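Local coordinates for protein Dye-decolorizing peroxidase Tfu_3078 (Thermobifida fusca, PDB 5FW4) that uses a non-covalently bound heme b and hydrogen peroxide to oxidise many compounds, with high reactivity towards anthraquinone dyes, though its physiological substrate is unknown, at residues R109-L114 / F184-G189; Y359-R364 / V368-L373. All blocks are in the same frame, centred on the assembly; numbering follows the deposited sequence.

Contact 1: R109-L114 / F184-G189; sequences RSWTEL and FMLQVG
The indole nitrogen of W111, NE1, gives its hydrogen to the carbonyl oxygen of L203 while L186 CD1 rests 3.8 Å from NE1, which shows how a polar atom can be satisfied inside an apolar interface. The setting is a helix laid against the sheet of a ferredoxin-like alpha+beta fold: W111, on helix 97-120, reaches across to strand 184-190, and all three residues in contact are buried. The indole works with its face and its edge at once. Over one face sits the isopropyl end of L186, with CD2 in CH-pi contact 4.0 Å from the centroid of the five-membered ring and almost on its normal. The far rim of the six-membered ring turns instead into the face of F184, an edge-to-face (T-shaped) pair with planes at 75° and centroids 5.4 Å apart. With CG anti to its carbonyl carbon (chi1 -74°), W111 can bridge two residues that lie two apart on the strand and so project from the same side of the sheet. L87, on the neighbouring strand 81-89, touches both W111 and L186. At the T-shaped junction, W111 CZ3 comes to 3.7 Å from F184 CG.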
loop_
_atom_site.group_PDB
_atom_site.type_symbol
_atom_site.label_atom_id
_atom_site.label_comp_id
_atom_site.label_asym_id
_atom_site.label_seq_id
_atom_site.Cartn_x
_atom_site.Cartn_y
_atom_site.Cartn_z
ATOM N N ARG A 109 -16.883 -11.853 -19.588
ATOM C CA ARG A 109 -16.559 -11.264 -20.870
ATOM C C ARG A 109 -15.884 -9.898 -20.725
ATOM O O ARG A 109 -14.872 -9.630 -21.371
ATOM C CB ARG A 109 -17.813 -11.130 -21.757
ATOM C CG ARG A 109 -17.442 -10.828 -23.199
ATOM C CD ARG A 109 -18.673 -10.687 -24.076
ATOM N NE ARG A 109 -19.277 -11.967 -24.438
ATOM C CZ ARG A 109 -18.900 -12.743 -25.462
ATOM N NH1 ARG A 109 -17.864 -12.431 -26.232
ATOM N NH2 ARG A 109 -19.557 -13.868 -25.703
ATOM N N SER A 110 -16.428 -9.015 -19.902
ATOM C CA SER A 110 -15.878 -7.658 -19.813
ATOM C C SER A 110 -14.446 -7.741 -19.302
ATOM O O SER A 110 -13.507 -7.071 -19.787
ATOM C CB SER A 110 -16.676 -6.818 -18.820
ATOM O OG SER A 110 -18.040 -6.783 -19.132
ATOM N N TRP A 111 -14.278 -8.576 -18.294
ATOM C CA TRP A 111 -12.944 -8.697 -17.709
ATOM C C TRP A 111 -11.954 -9.274 -18.692
ATOM O O TRP A 111 -10.845 -8.760 -18.828
ATOM C CB TRP A 111 -12.981 -9.512 -16.401
ATOM C CG TRP A 111 -13.573 -8.788 -15.216
ATOM C CD1 TRP A 111 -13.486 -7.456 -14.927
ATOM C CD2 TRP A 111 -14.258 -9.387 -14.116
ATOM N NE1 TRP A 111 -14.120 -7.180 -13.736
ATOM C CE2 TRP A 111 -14.614 -8.353 -13.227
ATOM C CE3 TRP A 111 -14.610 -10.707 -13.795
ATOM C CZ2 TRP A 111 -15.315 -8.592 -12.065
ATOM C CZ3 TRP A 111 -15.335 -10.936 -12.655
ATOM C CH2 TRP A 111 -15.661 -9.895 -11.791
ATOM N N THR A 112 -12.333 -10.333 -19.379
ATOM C CA THR A 112 -11.458 -10.952 -20.357
ATOM C C THR A 112 -11.031 -9.940 -21.393
ATOM O O THR A 112 -9.855 -9.824 -21.711
ATOM C CB THR A 112 -12.112 -12.173 -21.051
ATOM O OG1 THR A 112 -12.379 -13.215 -20.095
ATOM C CG2 THR A 112 -11.183 -12.728 -22.151
ATOM N N GLU A 113 -11.994 -9.202 -21.920
ATOM C CA GLU A 113 -11.719 -8.263 -22.977
ATOM C C GLU A 113 -10.867 -7.109 -22.489
ATOM O O GLU A 113 -9.975 -6.655 -23.203
ATOM C CB GLU A 113 -13.042 -7.786 -23.616
ATOM C CG GLU A 113 -13.774 -8.921 -24.306
ATOM C CD GLU A 113 -15.070 -8.504 -25.010
ATOM O OE1 GLU A 113 -15.422 -7.297 -25.064
ATOM O OE2 GLU A 113 -15.744 -9.417 -25.519
ATOM N N LEU A 114 -11.111 -6.657 -21.265
ATOM C CA LEU A 114 -10.312 -5.590 -20.699
ATOM C C LEU A 114 -8.912 -6.086 -20.298
ATOM O O LEU A 114 -7.941 -5.389 -20.552
ATOM C CB LEU A 114 -10.984 -4.930 -19.494
ATOM C CG LEU A 114 -10.190 -3.756 -18.924
ATOM C CD1 LEU A 114 -9.871 -2.710 -20.003
ATOM C CD2 LEU A 114 -10.949 -3.097 -17.770
ATOM N N PHE A 184 -15.832 -14.658 -7.692
ATOM C CA PHE A 184 -14.809 -14.334 -8.644
ATOM C C PHE A 184 -13.567 -13.791 -7.972
ATOM O O PHE A 184 -13.619 -13.200 -6.870
ATOM C CB PHE A 184 -15.279 -13.230 -9.601
ATOM C CG PHE A 184 -16.494 -13.581 -10.351
ATOM C CD1 PHE A 184 -16.425 -14.402 -11.466
ATOM C CD2 PHE A 184 -17.721 -13.083 -9.957
ATOM C CE1 PHE A 184 -17.581 -14.706 -12.183
ATOM C CE2 PHE A 184 -18.876 -13.394 -10.658
ATOM C CZ PHE A 184 -18.798 -14.196 -11.776
ATOM N N MET A 185 -12.484 -13.890 -8.716
ATOM C CA MET A 185 -11.280 -13.173 -8.376
ATOM C C MET A 185 -10.678 -12.355 -9.491
ATOM O O MET A 185 -10.547 -12.803 -10.612
ATOM C CB MET A 185 -10.180 -14.125 -7.907
ATOM C CG MET A 185 -8.912 -13.346 -7.611
ATOM S SD MET A 185 -7.400 -14.272 -7.604
ATOM C CE MET A 185 -7.300 -14.993 -9.222
ATOM N N LEU A 186 -10.206 -11.190 -9.116
ATOM C CA LEU A 186 -9.263 -10.460 -9.909
ATOM C C LEU A 186 -7.953 -10.380 -9.179
ATOM O O LEU A 186 -7.923 -9.890 -8.054
ATOM C CB LEU A 186 -9.770 -9.042 -10.141
ATOM C CG LEU A 186 -10.963 -8.943 -11.086
ATOM C CD1 LEU A 186 -11.404 -7.484 -11.079
ATOM C CD2 LEU A 186 -10.585 -9.421 -12.480
ATOM N N GLN A 187 -6.880 -10.832 -9.822
ATOM C CA GLN A 187 -5.533 -10.527 -9.365
ATOM C C GLN A 187 -4.890 -9.577 -10.356
ATOM O O GLN A 187 -4.713 -9.912 -11.541
ATOM C CB GLN A 187 -4.661 -11.786 -9.161
ATOM C CG GLN A 187 -3.196 -11.445 -8.830
ATOM C CD GLN A 187 -2.230 -12.603 -8.907
ATOM O OE1 GLN A 187 -1.456 -12.859 -7.950
ATOM N NE2 GLN A 187 -2.215 -13.296 -10.044
ATOM N N VAL A 188 -4.550 -8.391 -9.869
ATOM C CA VAL A 188 -3.939 -7.362 -10.687
ATOM C C VAL A 188 -2.578 -7.062 -10.100
ATOM O O VAL A 188 -2.446 -6.792 -8.884
ATOM C CB VAL A 188 -4.846 -6.107 -10.743
ATOM C CG1 VAL A 188 -4.458 -5.171 -11.870
ATOM C CG2 VAL A 188 -6.295 -6.543 -10.868
ATOM N N GLY A 189 -1.579 -7.082 -10.976
ATOM C CA GLY A 189 -0.197 -6.856 -10.592
ATOM C C GLY A 189 0.456 -5.814 -11.451
ATOM O O GLY A 189 0.174 -5.718 -12.658
#

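Contact 2: Y359-R364 / V368-L373. With HEM (protoporphyrin IX containing Fe), chain C.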
loop_
_atom_site.group_PDB
_atom_site.type_symbol
_atom_site.label_atom_id
_atom_site.label_comp_id
_atom_site.label_asym_id
_atom_site.label_seq_id
_atom_site.Cartn_x
_atom_site.Cartn_y
_atom_site.Cartn_z
ATOM N N TYR A 359 1.917 -7.560 3.099
ATOM C CA TYR A 359 0.884 -6.542 3.338
ATOM C C TYR A 359 1.147 -5.843 4.617
ATOM O O TYR A 359 1.711 -6.449 5.606
ATOM C CB TYR A 359 -0.540 -7.113 3.309
ATOM C CG TYR A 359 -1.001 -7.965 4.466
ATOM C CD1 TYR A 359 -1.607 -7.408 5.566
ATOM C CD2 TYR A 359 -0.868 -9.346 4.426
ATOM C CE1 TYR A 359 -2.103 -8.183 6.594
ATOM C CE2 TYR A 359 -1.321 -10.151 5.454
ATOM C CZ TYR A 359 -1.914 -9.571 6.561
ATOM O OH TYR A 359 -2.364 -10.351 7.612
ATOM N N ASP A 360 0.850 -4.559 4.590
ATOM C CA ASP A 360 0.955 -3.645 5.711
ATOM C C ASP A 360 -0.293 -2.810 5.755
ATOM O O ASP A 360 -0.544 -1.942 4.874
ATOM C CB ASP A 360 2.214 -2.802 5.600
ATOM C CG ASP A 360 2.482 -1.925 6.852
ATOM O OD1 ASP A 360 1.543 -1.638 7.646
ATOM O OD2 ASP A 360 3.636 -1.446 6.994
ATOM N N GLN A 361 -1.118 -3.111 6.753
ATOM C CA GLN A 361 -2.374 -2.449 6.978
ATOM C C GLN A 361 -2.361 -1.718 8.306
ATOM O O GLN A 361 -3.390 -1.542 8.958
ATOM C CB GLN A 361 -3.537 -3.448 6.839
ATOM C CG GLN A 361 -3.689 -3.989 5.412
ATOM C CD GLN A 361 -4.202 -2.942 4.413
ATOM O OE1 GLN A 361 -3.586 -2.682 3.390
ATOM N NE2 GLN A 361 -5.299 -2.341 4.737
ATOM N N GLY A 362 -1.173 -1.297 8.730
ATOM C CA GLY A 362 -1.053 -0.529 9.971
ATOM C C GLY A 362 -1.430 -1.327 11.240
ATOM O O GLY A 362 -0.859 -2.402 11.537
ATOM N N TRP A 363 -2.345 -0.773 12.030
ATOM C CA TRP A 363 -2.696 -1.339 13.350
ATOM C C TRP A 363 -4.218 -1.432 13.443
ATOM O O TRP A 363 -4.960 -0.660 12.828
ATOM C CB TRP A 363 -2.110 -0.509 14.506
ATOM C CG TRP A 363 -0.657 -0.624 14.593
ATOM C CD1 TRP A 363 0.063 -1.439 15.474
ATOM C CD2 TRP A 363 0.316 0.061 13.785
ATOM N NE1 TRP A 363 1.424 -1.297 15.218
ATOM C CE2 TRP A 363 1.596 -0.411 14.171
ATOM C CE3 TRP A 363 0.231 1.004 12.742
ATOM C CZ2 TRP A 363 2.783 0.055 13.577
ATOM C CZ3 TRP A 363 1.419 1.455 12.146
ATOM C CH2 TRP A 363 2.681 0.982 12.586
ATOM N N ARG A 364 -4.669 -2.398 14.213
ATOM C CA ARG A 364 -6.073 -2.715 14.350
ATOM C C ARG A 364 -6.483 -2.414 15.807
ATOM O O ARG A 364 -5.699 -1.805 16.538
ATOM C CB ARG A 364 -6.243 -4.184 13.865
ATOM C CG ARG A 364 -6.885 -5.150 14.817
ATOM C CD ARG A 364 -6.559 -6.608 14.580
ATOM N NE ARG A 364 -6.601 -6.975 13.197
ATOM C CZ ARG A 364 -6.475 -8.216 12.765
ATOM N NH1 ARG A 364 -6.361 -9.209 13.619
ATOM N NH2 ARG A 364 -6.491 -8.451 11.458
ATOM N N VAL A 368 -3.121 -4.279 17.843
ATOM C CA VAL A 368 -2.604 -5.371 17.067
ATOM C C VAL A 368 -2.067 -4.876 15.714
ATOM O O VAL A 368 -2.738 -4.097 14.968
ATOM C CB VAL A 368 -3.674 -6.485 16.925
ATOM C CG1 VAL A 368 -3.188 -7.623 16.042
ATOM C CG2 VAL A 368 -4.100 -7.036 18.294
ATOM N N ARG A 369 -0.871 -5.349 15.373
ATOM C CA ARG A 369 -0.225 -5.028 14.102
ATOM C C ARG A 369 -0.937 -5.784 13.004
ATOM O O ARG A 369 -0.973 -7.015 13.023
ATOM C CB ARG A 369 1.279 -5.389 14.146
ATOM C CG ARG A 369 2.048 -4.950 12.906
ATOM C CD ARG A 369 2.237 -3.440 12.883
ATOM N NE ARG A 369 3.265 -3.061 11.925
ATOM C CZ ARG A 369 3.083 -2.548 10.717
ATOM N NH1 ARG A 369 1.858 -2.270 10.265
ATOM N NH2 ARG A 369 4.151 -2.263 9.980
ATOM N N ASP A 370 -1.583 -5.056 12.066
ATOM C CA ASP A 370 -2.235 -5.683 10.949
ATOM C C ASP A 370 -1.284 -5.702 9.731
ATOM O O ASP A 370 -1.401 -4.865 8.787
ATOM C CB ASP A 370 -3.510 -4.886 10.611
ATOM C CG ASP A 370 -4.434 -5.605 9.693
ATOM O OD1 ASP A 370 -4.193 -6.772 9.300
ATOM O OD2 ASP A 370 -5.427 -4.921 9.309
ATOM N N ALA A 371 -0.370 -6.666 9.731
ATOM C CA ALA A 371 0.607 -6.870 8.672
ATOM C C ALA A 371 0.966 -8.344 8.572
ATOM O O ALA A 371 0.695 -9.117 9.486
ATOM C CB ALA A 371 1.840 -6.006 8.859
ATOM N N GLY A 372 1.534 -8.718 7.447
ATOM C CA GLY A 372 1.553 -10.057 7.059
ATOM C C GLY A 372 1.985 -10.469 5.718
ATOM O O GLY A 372 2.687 -9.797 5.035
ATOM N N LEU A 373 1.641 -11.707 5.425
ATOM C CA LEU A 373 1.870 -12.371 4.143
ATOM C C LEU A 373 0.519 -12.644 3.489
ATOM O O LEU A 373 -0.348 -13.385 4.029
ATOM C CB LEU A 373 2.625 -13.693 4.317
ATOM C CG LEU A 373 2.968 -14.506 3.064
ATOM C CD1 LEU A 373 3.950 -13.697 2.224
ATOM C CD2 LEU A 373 3.556 -15.894 3.400
HETATM C CHA HEM C . 9.120 -22.467 2.445
HETATM C CHB HEM C . 7.878 -18.610 5.096
HETATM C CHC HEM C . 3.300 -20.162 5.079
HETATM C CHD HEM C . 4.500 -23.868 2.203
HETATM C C1A HEM C . 9.159 -21.295 3.159
HETATM C C2A HEM C . 10.348 -20.589 3.431
HETATM C C3A HEM C . 9.997 -19.523 4.194
HETATM C C4A HEM C . 8.611 -19.553 4.386
HETATM C CMA HEM C . 10.894 -18.459 4.702
HETATM C CAA HEM C . 11.743 -20.975 3.007
HETATM C CBA HEM C . 12.166 -20.365 1.675
HETATM C CGA HEM C . 11.442 -21.004 0.526
HETATM O O1A HEM C . 10.539 -20.340 -0.051
HETATM O O2A HEM C . 11.752 -22.166 0.160
HETATM C C1B HEM C . 6.494 -18.722 5.320
HETATM C C2B HEM C . 5.745 -17.787 6.075
HETATM C C3B HEM C . 4.441 -18.203 6.080
HETATM C C4B HEM C . 4.431 -19.430 5.281
HETATM C CMB HEM C . 6.305 -16.554 6.724
HETATM C CAB HEM C . 3.230 -17.601 6.649
HETATM C CBB HEM C . 3.178 -16.360 7.133
HETATM C C1C HEM C . 3.215 -21.296 4.303
HETATM C C2C HEM C . 2.047 -21.984 4.052
HETATM C C3C HEM C . 2.394 -23.035 3.211
HETATM C C4C HEM C . 3.787 -22.974 2.977
HETATM C CMC HEM C . 0.716 -21.562 4.619
HETATM C CAC HEM C . 1.637 -24.142 2.647
HETATM C CBC HEM C . 0.514 -24.553 3.148
HETATM C C1D HEM C . 5.891 -23.730 2.067
HETATM C C2D HEM C . 6.663 -24.695 1.274
HETATM C C3D HEM C . 7.956 -24.304 1.356
HETATM C C4D HEM C . 7.948 -23.119 2.206
HETATM C CMD HEM C . 6.146 -25.886 0.486
HETATM C CAD HEM C . 9.135 -24.977 0.680
HETATM C CBD HEM C . 9.571 -26.172 1.533
HETATM C CGD HEM C . 10.651 -26.961 0.826
HETATM O O1D HEM C . 10.392 -27.774 -0.083
HETATM O O2D HEM C . 11.841 -26.771 1.157
HETATM N NA HEM C . 8.097 -20.651 3.761
HETATM N NB HEM C . 5.676 -19.670 4.867
HETATM N NC HEM C . 4.255 -21.930 3.682
HETATM N ND HEM C . 6.688 -22.779 2.622
HETATM FE FE HEM C . 6.221 -21.322 3.749
HETATM O O HOH W 1 -4.513 -9.561 8.661
HETATM O O HOH W 2 -5.831 -2.039 9.998
#
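R369 and D360 grip each other end-on across the antiparallel hairpin of strands 353-363 and 369-379, a worked case of an ion pair beside a classic beta bulge. NH1 of R369 lies 2.7 Å from D360 OD1, while R369 NH2 is 3.1 Å from D360 OD2; both approach from above the carboxylate plane. R369 NH2 also forms a salt bridge with E201 of the second subunit. D360 OD1 accepts as well from G362 N at 2.9 Å, making an Asx turn, and R369 NH1 donates again to G362 O (3.0 Å). Q361 and G362 together face D370, which makes the bulge, with the positive phi of G362 suiting a glycine. W363 lies flat against one face of the guanidinium, planes 19° apart, in a cation-pi stack with R369 CZ 4.2 Å from the six-membered ring centroid; the methyl of A371 lies over the rim of the opposite face. A leucine in place of R369 would probably leave D360, and E201 of the second subunit, without a cationic mate and W363 without its stacked partner.

On the other face the ring of Y359 packs closely: its chi1 of 73° lays it over the bare backbone of G372, whose CA is 3.6 Å from the ring centroid. Beyond it the contact is looser and wetter. One water joins Y359 OH to D370 OD1, and R364 NH2 forms a salt bridge to D370 OD1 at 3.6 Å, though R364 has its stronger partner in E407, and D370 in R281. L373, whose CD2 lies 3.6 Å from C3B of the heme, also belongs to the oxygen-molecule pocket. With acids of both subunits on its nitrogens, R369 probably stays charged, so this residue, next to the bulge, carries a charged tie to the second subunit of the crystal assembly.

Followed from the N terminus, the chain runs through helix 97-120, and contact 1 closes a long loop of 69 residues by bringing strand 184-190 against that helix. Helix 193-205 and strand 211-220 then complete the N-terminal half. In the C-terminal half, contact 2 closes a turn of three residues, joining strand 353-363, outermost of its four-stranded sheet within this chain, to strand 369-379. Contacts 1 and 2 lie in series, neither nesting nor crossing, with centres about 27 Å apart and nearest atoms about 12 Å apart. One ties helix to sheet and the other strand to strand. Between the halves, Q187 touches M376 and W378 of strand 369-379, while D360 packs on F220 of strand 211-220.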